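PDB 4Z9E: DNA/RNA-binding protein Alba from Thermoplasma volcanium, which probably binds double-stranded DNA tightly without sequence specificity, probably also binds RNA, and is thought to compact the archaeal chromosome. Local coordinates for residues I56-E69 against S77-R89. Sequence-based numbering, arbitrary orientation.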
loop_
_atom_site.group_PDB
_atom_site.type_symbol
_atom_site.label_atom_id
_atom_site.label_comp_id
_atom_site.label_asym_id
_atom_site.label_seq_id
_atom_site.Cartn_x
_atom_site.Cartn_y
_atom_site.Cartn_z
ATOM N N ILE A 56 3.520 -11.927 15.528
ATOM C CA ILE A 56 3.182 -11.073 16.660
ATOM C C ILE A 56 1.663 -10.928 16.632
ATOM O O ILE A 56 1.156 -9.917 16.191
ATOM C CB ILE A 56 3.844 -9.686 16.564
ATOM C CG1 ILE A 56 5.348 -9.782 16.216
ATOM C CG2 ILE A 56 3.611 -8.888 17.838
ATOM C CD1 ILE A 56 6.226 -10.298 17.338
ATOM N N PRO A 57 0.926 -11.953 17.097
ATOM C CA PRO A 57 -0.542 -12.001 16.926
ATOM C C PRO A 57 -1.300 -10.784 17.439
ATOM O O PRO A 57 -2.447 -10.567 17.049
ATOM C CB PRO A 57 -0.946 -13.252 17.718
ATOM C CG PRO A 57 0.277 -14.111 17.680
ATOM C CD PRO A 57 1.427 -13.144 17.809
ATOM N N ASP A 58 -0.655 -10.008 18.295
ATOM C CA ASP A 58 -1.220 -8.804 18.907
ATOM C C ASP A 58 -0.760 -7.469 18.262
ATOM O O ASP A 58 -1.029 -6.393 18.804
ATOM C CB ASP A 58 -0.799 -8.792 20.373
ATOM C CG ASP A 58 0.720 -8.960 20.544
ATOM O OD1 ASP A 58 1.282 -9.960 20.032
ATOM O OD2 ASP A 58 1.358 -8.101 21.191
ATOM N N ALA A 59 -0.042 -7.521 17.141
ATOM C CA ALA A 59 0.358 -6.293 16.451
ATOM C C ALA A 59 -0.847 -5.608 15.801
ATOM O O ALA A 59 -1.700 -6.259 15.198
ATOM C CB ALA A 59 1.434 -6.576 15.418
ATOM N N LYS A 60 -0.911 -4.293 15.931
ATOM C CA LYS A 60 -1.976 -3.511 15.309
ATOM C C LYS A 60 -1.402 -2.398 14.410
ATOM O O LYS A 60 -0.232 -1.971 14.571
ATOM C CB LYS A 60 -2.899 -2.931 16.379
ATOM C CG LYS A 60 -2.182 -2.044 17.401
ATOM C CD LYS A 60 -3.132 -1.169 18.223
ATOM C CE LYS A 60 -3.627 0.048 17.423
ATOM N NZ LYS A 60 -4.597 0.855 18.221
ATOM N N TYR A 61 -2.213 -1.938 13.456
ATOM C CA TYR A 61 -1.788 -0.830 12.601
ATOM C C TYR A 61 -1.986 0.480 13.349
ATOM O O TYR A 61 -3.105 0.839 13.665
ATOM C CB TYR A 61 -2.566 -0.830 11.275
ATOM C CG TYR A 61 -2.188 -1.980 10.370
ATOM C CD1 TYR A 61 -0.896 -2.111 9.907
ATOM C CD2 TYR A 61 -3.118 -2.954 10.015
ATOM C CE1 TYR A 61 -0.526 -3.166 9.105
ATOM C CE2 TYR A 61 -2.762 -4.019 9.208
ATOM C CZ TYR A 61 -1.458 -4.120 8.752
ATOM O OH TYR A 61 -1.056 -5.169 7.943
ATOM N N GLU A 62 -0.909 1.182 13.672
ATOM C CA GLU A 62 -1.086 2.500 14.290
ATOM C C GLU A 62 -1.455 3.534 13.244
ATOM O O GLU A 62 -2.413 4.271 13.422
ATOM C CB GLU A 62 0.133 2.958 15.096
ATOM C CG GLU A 62 0.184 2.442 16.533
ATOM C CD GLU A 62 -0.930 2.961 17.452
ATOM O OE1 GLU A 62 -1.296 2.234 18.419
ATOM O OE2 GLU A 62 -1.441 4.091 17.225
ATOM N N GLU A 63 -0.682 3.585 12.162
ATOM C CA GLU A 63 -1.020 4.390 10.979
ATOM C C GLU A 63 -0.323 3.933 9.678
ATOM O O GLU A 63 0.757 3.306 9.685
ATOM C CB GLU A 63 -0.769 5.881 11.226
ATOM C CG GLU A 63 0.698 6.263 11.355
ATOM C CD GLU A 63 0.981 7.692 10.903
ATOM O OE1 GLU A 63 0.112 8.572 11.098
ATOM O OE2 GLU A 63 2.083 7.944 10.352
ATOM N N ILE A 64 -0.967 4.250 8.561
ATOM C CA ILE A 64 -0.423 3.991 7.246
ATOM C C ILE A 64 -0.382 5.311 6.475
ATOM O O ILE A 64 -1.410 5.970 6.343
ATOM C CB ILE A 64 -1.284 2.955 6.499
ATOM C CG1 ILE A 64 -1.347 1.653 7.287
ATOM C CG2 ILE A 64 -0.703 2.676 5.128
ATOM C CD1 ILE A 64 -2.649 0.891 7.147
ATOM N N ARG A 65 0.797 5.712 5.997
ATOM C CA ARG A 65 0.920 6.918 5.165
ATOM C C ARG A 65 1.322 6.578 3.737
ATOM O O ARG A 65 2.271 5.800 3.503
ATOM C CB ARG A 65 1.923 7.911 5.765
ATOM C CG ARG A 65 1.447 8.541 7.070
ATOM C CD ARG A 65 1.825 10.019 7.208
ATOM N NE ARG A 65 3.253 10.231 7.484
ATOM C CZ ARG A 65 4.166 10.611 6.585
ATOM N NH1 ARG A 65 3.822 10.843 5.319
ATOM N NH2 ARG A 65 5.437 10.766 6.960
ATOM N N LEU A 66 0.608 7.152 2.776
ATOM C CA LEU A 66 1.014 7.053 1.391
ATOM C C LEU A 66 1.528 8.402 0.905
ATOM O O LEU A 66 0.896 9.415 1.172
ATOM C CB LEU A 66 -0.144 6.586 0.528
ATOM C CG LEU A 66 -0.746 5.232 0.909
ATOM C CD1 LEU A 66 -1.918 4.837 0.016
ATOM C CD2 LEU A 66 0.307 4.154 0.823
ATOM N N ASP A 67 2.668 8.408 0.206
ATOM C CA ASP A 67 3.249 9.637 -0.364
ATOM C C ASP A 67 3.839 9.391 -1.743
ATOM O O ASP A 67 3.852 8.267 -2.254
ATOM C CB ASP A 67 4.390 10.191 0.503
ATOM C CG ASP A 67 3.952 10.556 1.901
ATOM O OD1 ASP A 67 2.881 11.182 2.034
ATOM O OD2 ASP A 67 4.699 10.239 2.869
ATOM N N THR A 68 4.334 10.471 -2.330
ATOM C CA THR A 68 5.145 10.423 -3.537
ATOM C C THR A 68 6.495 11.069 -3.226
ATOM O O THR A 68 6.571 12.070 -2.526
ATOM C CB THR A 68 4.431 11.152 -4.686
ATOM O OG1 THR A 68 3.116 10.629 -4.798
ATOM C CG2 THR A 68 5.106 10.928 -6.009
ATOM N N GLU A 69 7.560 10.472 -3.727
ATOM C CA GLU A 69 8.898 10.999 -3.513
ATOM C C GLU A 69 9.511 11.373 -4.851
ATOM O O GLU A 69 9.333 10.664 -5.839
ATOM C CB GLU A 69 9.759 9.989 -2.751
ATOM C CG GLU A 69 9.296 9.784 -1.308
ATOM C CD GLU A 69 10.152 8.794 -0.509
ATOM O OE1 GLU A 69 11.336 8.536 -0.877
ATOM O OE2 GLU A 69 9.634 8.274 0.512
ATOM N N SER A 77 11.112 11.423 -17.082
ATOM C CA SER A 77 11.431 10.552 -15.935
ATOM C C SER A 77 10.345 10.608 -14.846
ATOM O O SER A 77 9.649 11.619 -14.702
ATOM C CB SER A 77 12.791 10.924 -15.326
ATOM O OG SER A 77 12.701 12.109 -14.537
ATOM N N SER A 78 10.219 9.530 -14.072
ATOM C CA SER A 78 9.171 9.430 -13.052
ATOM C C SER A 78 9.644 9.699 -11.639
ATOM O O SER A 78 10.843 9.666 -11.315
ATOM C CB SER A 78 8.498 8.051 -13.075
ATOM O OG SER A 78 7.571 7.946 -14.138
ATOM N N ASN A 79 8.651 9.966 -10.807
ATOM C CA ASN A 79 8.787 9.967 -9.372
ATOM C C ASN A 79 8.274 8.620 -8.843
ATOM O O ASN A 79 7.962 7.713 -9.622
ATOM C CB ASN A 79 7.929 11.096 -8.829
ATOM C CG ASN A 79 8.455 12.455 -9.224
ATOM O OD1 ASN A 79 9.669 12.705 -9.192
ATOM N ND2 ASN A 79 7.548 13.351 -9.577
ATOM N N VAL A 80 8.126 8.482 -7.533
ATOM C CA VAL A 80 7.848 7.163 -7.013
ATOM C C VAL A 80 6.943 7.221 -5.812
ATOM O O VAL A 80 7.083 8.129 -4.984
ATOM C CB VAL A 80 9.188 6.428 -6.729
ATOM C CG1 VAL A 80 9.978 7.059 -5.568
ATOM C CG2 VAL A 80 8.991 4.936 -6.619
ATOM N N SER A 81 5.995 6.274 -5.750
ATOM C CA SER A 81 5.099 6.104 -4.598
ATOM C C SER A 81 5.843 5.496 -3.389
ATOM O O SER A 81 6.792 4.714 -3.529
ATOM C CB SER A 81 3.934 5.189 -4.970
ATOM O OG SER A 81 2.967 5.832 -5.789
ATOM N N SER A 82 5.399 5.847 -2.193
ATOM C CA SER A 82 6.008 5.318 -0.999
ATOM C C SER A 82 4.953 5.012 0.075
ATOM O O SER A 82 3.872 5.634 0.110
ATOM C CB SER A 82 7.079 6.282 -0.480
ATOM O OG SER A 82 6.557 7.091 0.545
ATOM N N ILE A 83 5.262 4.050 0.938
ATOM C CA ILE A 83 4.376 3.707 2.043
ATOM C C ILE A 83 5.212 3.673 3.304
ATOM O O ILE A 83 6.389 3.318 3.274
ATOM C CB ILE A 83 3.603 2.390 1.818
ATOM C CG1 ILE A 83 2.550 2.176 2.905
ATOM C CG2 ILE A 83 4.548 1.213 1.809
ATOM C CD1 ILE A 83 1.592 1.024 2.639
ATOM N N GLU A 84 4.587 4.095 4.394
ATOM C CA GLU A 84 5.151 4.014 5.715
ATOM C C GLU A 84 4.054 3.377 6.549
ATOM O O GLU A 84 2.941 3.918 6.626
ATOM C CB GLU A 84 5.493 5.415 6.208
ATOM C CG GLU A 84 5.985 5.527 7.638
ATOM C CD GLU A 84 6.136 6.984 8.094
ATOM O OE1 GLU A 84 6.683 7.814 7.319
ATOM O OE2 GLU A 84 5.708 7.308 9.231
ATOM N N ILE A 85 4.355 2.203 7.117
ATOM C CA ILE A 85 3.426 1.454 7.989
ATOM C C ILE A 85 3.965 1.407 9.423
ATOM O O ILE A 85 5.081 0.912 9.672
ATOM C CB ILE A 85 3.191 0.002 7.497
ATOM C CG1 ILE A 85 2.784 -0.036 6.029
ATOM C CG2 ILE A 85 2.120 -0.694 8.316
ATOM C CD1 ILE A 85 2.998 -1.391 5.382
ATOM N N THR A 86 3.170 1.920 10.358
ATOM C CA THR A 86 3.522 1.924 11.776
ATOM C C THR A 86 2.798 0.807 12.514
ATOM O O THR A 86 1.580 0.771 12.515
ATOM C CB THR A 86 3.149 3.271 12.447
ATOM O OG1 THR A 86 3.796 4.326 11.747
ATOM C CG2 THR A 86 3.583 3.316 13.907
ATOM N N LEU A 87 3.553 -0.066 13.172
ATOM C CA LEU A 87 2.965 -1.094 14.023
ATOM C C LEU A 87 3.214 -0.854 15.511
ATOM O O LEU A 87 4.242 -0.256 15.897
ATOM C CB LEU A 87 3.538 -2.450 13.633
ATOM C CG LEU A 87 3.367 -2.920 12.185
ATOM C CD1 LEU A 87 4.074 -4.257 11.972
ATOM C CD2 LEU A 87 1.887 -3.046 11.846
ATOM N N SER A 88 2.292 -1.331 16.344
ATOM C CA SER A 88 2.529 -1.378 17.794
ATOM C C SER A 88 1.814 -2.533 18.516
ATOM O O SER A 88 1.120 -3.324 17.876
ATOM C CB SER A 88 2.128 -0.060 18.435
ATOM O OG SER A 88 0.719 0.075 18.416
ATOM N N ARG A 89 2.003 -2.589 19.846
ATOM C CA ARG A 89 1.403 -3.576 20.779
ATOM C C ARG A 89 1.661 -5.011 20.337
ATOM O O ARG A 89 2.801 -5.499 20.377
ATOM C CB ARG A 89 -0.102 -3.314 20.994
ATOM C CG ARG A 89 -0.855 -4.358 21.817
ATOM C CD ARG A 89 -0.752 -4.085 23.318
ATOM N NE ARG A 89 -0.633 -5.317 24.113
ATOM C CZ ARG A 89 0.445 -5.672 24.830
ATOM N NH1 ARG A 89 1.532 -4.896 24.884
ATOM N NH2 ARG A 89 0.436 -6.810 25.513
HETATM O O HOH W 1 3.040 5.264 9.352
HETATM O O HOH W 2 4.990 7.339 2.664
#
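Asp-58 OD2 lies over one face of the Arg-89 guanidinium, 4.5 Å from NE and too far for a salt bridge, so the opposite charges probably attract only weakly. The antiparallel ladder of this long beta hairpin begins at Lys-60, which exchanges two backbone bonds with Ser-88. Tyr-61 lies alongside Leu-87 and Ile-85, its ring edge meeting Ile-85 CG2; this amphipathic side chain can join the apolar face while its hydroxyl reaches Glu-49.

A classic-type beta bulge follows: Glu-62 N bonds to Thr-86 O (2.8 Å), yet Thr-86 N returns to Glu-63 O (2.9 Å), two residues facing one. Glu-62, folded back at chi2 (-66°), accepts Ser-88 OG on the anti lone pair of OE1 (3.0 Å), and the same oxygen pairs with Lys-60 NZ. With an alanine in place of Glu-62, the Ser-88 hydroxyl would probably lose this acceptor and the Lys-60 ammonium this countercharge.

Beyond the bulge the faces alternate. Beta-branched Ile-64, suited to a strand, and gamma-branched Leu-66 lie beside Ile-83, Leu-66 CD2 reaching its CG1 at 3.6 Å. On the other face Arg-65 ties three acids together. Its NH2 lies 3.2 Å from Glu-84 OE1, which sits well out of the guanidinium plane with no N-H pointing at it; NH1 forms a salt bridge to Asp-67 OD2 at 2.7 Å, its hydrogen bond weak because bent (122°), and NE makes a long pairing with Glu-63. This positive charge should offset the repulsion between Glu-63 and Glu-84. A water links Asp-67 OD2, Arg-65 O and Ser-82 OG. Glu-69 N to Val-80 O (2.7 Å), with Val-80 N bonding back, closes the ladder.

The hairpin supplies the last two strands of the mixed Alba sheet; as in relatives, it may contact DNA. Strand 60-69 is outermost in this chain, and strand 80-88 bonds onward to strand 31-37, where Lys-35 pairs with Glu-69. Helix 41-55 packs on Tyr-61 and Ser-81, and this face, Leu-66 included, also meets the second subunit.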